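PDB 1STZ: heat-inducible transcription repressor hrcA homolog from Thermotoga maritima, which probably represses the class I heat-shock operons grpE-dnaK-dnaJ and groELS, binding DNA as a dimer. Local coordinates for residues 150-155 with 185-190. Sequence-based numbering, arbitrary orientation.
Sequences VMLIPV and EEIERQ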
ATOM      1  N   VAL A 150       1.784  -2.535  34.061  1.00 17.49           N
ATOM      2  CA  VAL A 150       2.315  -3.821  33.618  1.00 17.63           C
ATOM      3  C   VAL A 150       1.168  -4.811  33.505  1.00 18.09           C
ATOM      4  O   VAL A 150       0.460  -5.046  34.473  1.00 18.41           O
ATOM      5  CB  VAL A 150       3.351  -4.380  34.598  1.00 17.07           C
ATOM      6  CG1 VAL A 150       3.881  -5.733  34.118  1.00 16.22           C
ATOM      7  CG2 VAL A 150       4.485  -3.391  34.792  1.00 17.79           C
ATOM      8  N   MET A 151       1.001  -5.392  32.329  1.00 18.87           N
ATOM      9  CA  MET A 151      -0.069  -6.348  32.076  1.00 20.10           C
ATOM     10  C   MET A 151       0.502  -7.757  31.926  1.00 19.76           C
ATOM     11  O   MET A 151       1.470  -7.958  31.188  1.00 19.06           O
ATOM     12  CB  MET A 151      -0.828  -5.968  30.802  1.00 20.70           C
ATOM     13  CG  MET A 151      -1.551  -4.621  30.851  1.00 23.69           C
ATOM     14  SD  MET A 151      -0.765  -3.398  29.791  1.00 31.16           S
ATOM     15  CE  MET A 151       0.336  -2.785  30.770  1.00 29.09           C
ATOM     16  N   LEU A 152      -0.074  -8.702  32.666  1.00 19.71           N
ATOM     17  CA  LEU A 152       0.126 -10.137  32.466  1.00 20.10           C
ATOM     18  C   LEU A 152      -1.214 -10.813  32.189  1.00 20.42           C
ATOM     19  O   LEU A 152      -1.934 -11.120  33.121  1.00 20.52           O
ATOM     20  CB  LEU A 152       0.697 -10.781  33.717  1.00 19.84           C
ATOM     21  CG  LEU A 152       2.128 -10.542  34.165  1.00 20.60           C
ATOM     22  CD1 LEU A 152       2.382 -11.430  35.364  1.00 20.85           C
ATOM     23  CD2 LEU A 152       3.143 -10.832  33.081  1.00 22.18           C
ATOM     24  N   ILE A 153      -1.534 -11.066  30.924  1.00 21.13           N
ATOM     25  CA  ILE A 153      -2.849 -11.611  30.534  1.00 21.79           C
ATOM     26  C   ILE A 153      -2.826 -13.110  30.191  1.00 21.91           C
ATOM     27  O   ILE A 153      -2.301 -13.491  29.165  1.00 21.73           O
ATOM     28  CB  ILE A 153      -3.362 -10.819  29.316  1.00 21.93           C
ATOM     29  CG1 ILE A 153      -3.536  -9.339  29.683  1.00 22.44           C
ATOM     30  CG2 ILE A 153      -4.665 -11.395  28.805  1.00 22.64           C
ATOM     31  CD1 ILE A 153      -2.479  -8.478  29.142  1.00 23.09           C
ATOM     32  N   PRO A 154      -3.398 -13.973  31.019  1.00 22.66           N
ATOM     33  CA  PRO A 154      -3.488 -15.393  30.647  1.00 23.46           C
ATOM     34  C   PRO A 154      -4.476 -15.623  29.493  1.00 24.00           C
ATOM     35  O   PRO A 154      -5.666 -15.394  29.683  1.00 24.13           O
ATOM     36  CB  PRO A 154      -3.984 -16.086  31.932  1.00 23.20           C
ATOM     37  CG  PRO A 154      -4.085 -15.021  32.981  1.00 22.85           C
ATOM     38  CD  PRO A 154      -3.992 -13.698  32.337  1.00 22.73           C
ATOM     39  N   VAL A 155      -3.987 -16.045  28.327  1.00 24.60           N
ATOM     40  CA  VAL A 155      -4.866 -16.375  27.200  1.00 24.93           C
ATOM     41  C   VAL A 155      -5.293 -17.838  27.213  1.00 25.32           C
ATOM     42  O   VAL A 155      -6.364 -18.160  26.717  1.00 26.01           O
ATOM     43  CB  VAL A 155      -4.265 -15.999  25.829  1.00 25.29           C
ATOM     44  CG1 VAL A 155      -4.049 -14.498  25.746  1.00 25.54           C
ATOM     45  CG2 VAL A 155      -2.963 -16.746  25.533  1.00 25.28           C
ATOM     46  N   GLU A 185      -2.788 -13.087  38.542  1.00 20.53           N
ATOM     47  CA  GLU A 185      -3.359 -11.824  39.027  1.00 20.60           C
ATOM     48  C   GLU A 185      -2.507 -11.192  40.142  1.00 19.70           C
ATOM     49  O   GLU A 185      -2.333  -9.972  40.192  1.00 19.11           O
ATOM     50  CB  GLU A 185      -4.790 -12.038  39.539  1.00 21.19           C
ATOM     51  CG  GLU A 185      -5.651 -10.788  39.420  1.00 23.06           C
ATOM     52  CD  GLU A 185      -7.103 -11.026  39.779  1.00 23.49           C
ATOM     53  OE1 GLU A 185      -7.376 -11.821  40.698  1.00 24.43           O
ATOM     54  OE2 GLU A 185      -7.970 -10.412  39.123  1.00 26.21           O
ATOM     55  N   GLU A 186      -1.987 -12.039  41.027  1.00 18.79           N
ATOM     56  CA  GLU A 186      -1.164 -11.593  42.144  1.00 18.37           C
ATOM     57  C   GLU A 186       0.227 -11.202  41.664  1.00 17.82           C
ATOM     58  O   GLU A 186       0.793 -10.222  42.142  1.00 17.47           O
ATOM     59  CB  GLU A 186      -1.056 -12.680  43.218  1.00 18.22           C
ATOM     60  CG  GLU A 186      -2.335 -12.883  44.020  1.00 18.94           C
ATOM     61  CD  GLU A 186      -2.182 -13.882  45.158  1.00 19.80           C
ATOM     62  OE1 GLU A 186      -3.212 -14.243  45.777  1.00 20.52           O
ATOM     63  OE2 GLU A 186      -1.042 -14.312  45.433  1.00 19.83           O
ATOM     64  N   ILE A 187       0.778 -11.970  40.728  1.00 17.20           N
ATOM     65  CA  ILE A 187       2.092 -11.644  40.177  1.00 16.99           C
ATOM     66  C   ILE A 187       2.047 -10.314  39.425  1.00 16.49           C
ATOM     67  O   ILE A 187       3.008  -9.562  39.436  1.00 16.27           O
ATOM     68  CB  ILE A 187       2.642 -12.807  39.313  1.00 16.93           C
ATOM     69  CG1 ILE A 187       3.071 -13.957  40.235  1.00 17.61           C
ATOM     70  CG2 ILE A 187       3.843 -12.363  38.489  1.00 17.86           C
ATOM     71  CD1 ILE A 187       3.411 -15.238  39.522  1.00 18.21           C
ATOM     72  N   GLU A 188       0.912 -10.012  38.809  1.00 16.12           N
ATOM     73  CA  GLU A 188       0.744  -8.760  38.084  1.00 15.99           C
ATOM     74  C   GLU A 188       0.701  -7.616  39.072  1.00 15.67           C
ATOM     75  O   GLU A 188       1.212  -6.539  38.799  1.00 14.55           O
ATOM     76  CB  GLU A 188      -0.549  -8.790  37.276  1.00 16.10           C
ATOM     77  CG  GLU A 188      -0.814  -7.563  36.419  1.00 15.90           C
ATOM     78  CD  GLU A 188      -2.108  -7.718  35.635  1.00 15.62           C
ATOM     79  OE1 GLU A 188      -3.144  -7.992  36.263  1.00 16.24           O
ATOM     80  OE2 GLU A 188      -2.092  -7.598  34.393  1.00 15.18           O
ATOM     81  N   ARG A 189       0.063  -7.850  40.218  1.00 15.77           N
ATOM     82  CA  ARG A 189       0.049  -6.852  41.268  1.00 16.05           C
ATOM     83  C   ARG A 189       1.469  -6.560  41.707  1.00 15.87           C
ATOM     84  O   ARG A 189       1.868  -5.405  41.757  1.00 15.15           O
ATOM     85  CB  ARG A 189      -0.791  -7.295  42.456  1.00 16.22           C
ATOM     86  CG  ARG A 189      -2.273  -7.141  42.233  1.00 17.11           C
ATOM     87  CD  ARG A 189      -3.080  -7.849  43.287  1.00 18.40           C
ATOM     88  NE  ARG A 189      -4.500  -7.866  42.973  1.00 18.55           N
ATOM     89  CZ  ARG A 189      -5.333  -8.841  43.304  1.00 19.73           C
ATOM     90  NH1 ARG A 189      -4.920  -9.908  43.986  1.00 20.50           N
ATOM     91  NH2 ARG A 189      -6.606  -8.748  42.958  1.00 21.29           N
ATOM     92  N   GLN A 190       2.221  -7.616  42.007  1.00 16.35           N
ATOM     93  CA  GLN A 190       3.626  -7.497  42.404  1.00 16.79           C
ATOM     94  C   GLN A 190       4.417  -6.686  41.390  1.00 16.85           C
ATOM     95  O   GLN A 190       5.131  -5.758  41.765  1.00 16.85           O
ATOM     96  CB  GLN A 190       4.267  -8.878  42.564  1.00 17.06           C
ATOM     97  CG  GLN A 190       5.648  -8.841  43.185  1.00 19.10           C
ATOM     98  CD  GLN A 190       6.246 -10.217  43.409  1.00 21.03           C
ATOM     99  OE1 GLN A 190       6.209 -11.074  42.523  1.00 23.38           O
ATOM    100  NE2 GLN A 190       6.823 -10.423  44.580  1.00 22.55           N
TER
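Glu188 sends its chain straight out from the helix to the strand at Leu152: CG lies opposite the backbone N (chi1 -177°), chi2 is extended as well, and the carboxylate arrives at the strand's edge. There OE2 accepts the backbone N-H of Leu152 at 2.9 Å (N to OE2) in a nearly straight bond, N-H...O 163°. The donor meets the anti side of the carboxylate and stands 35° out of its plane. OE2 also rests 3.3 Å from CA of Met151, while CG of Glu188 lies against the carbonyl O of Val150 at 3.4 Å. That carbonyl takes a hydrogen bond from Asn192 ND2, one turn further along the helix, so helix side chains serve both a donor and an acceptor of this strand edge. Strand 149-154 is an outermost strand of a three-stranded antiparallel sheet in the HrcA C-terminal region; its other edge pairs with strand 159-166, and helix 184-195, which follows the third strand, runs nearly antiparallel to it, with segment axes 8.1 Å apart. With an alanine in place of Glu188, the N-H of Leu152 would probably lose its acceptor and the strand edge one of its polar links to the helix, leaving that from Asn192. Beside this bond Leu152 turns its CD1 methyl onto CG2 of Ile187 at 3.6 Å, the two side chains crossing at a slant. Phe216 of helix 215-224 touches both, and Leu191 also packs on Leu152. Met151 and Ile153 point away from the helix and pack on Val155 and Ile153, respectively, of a second subunit.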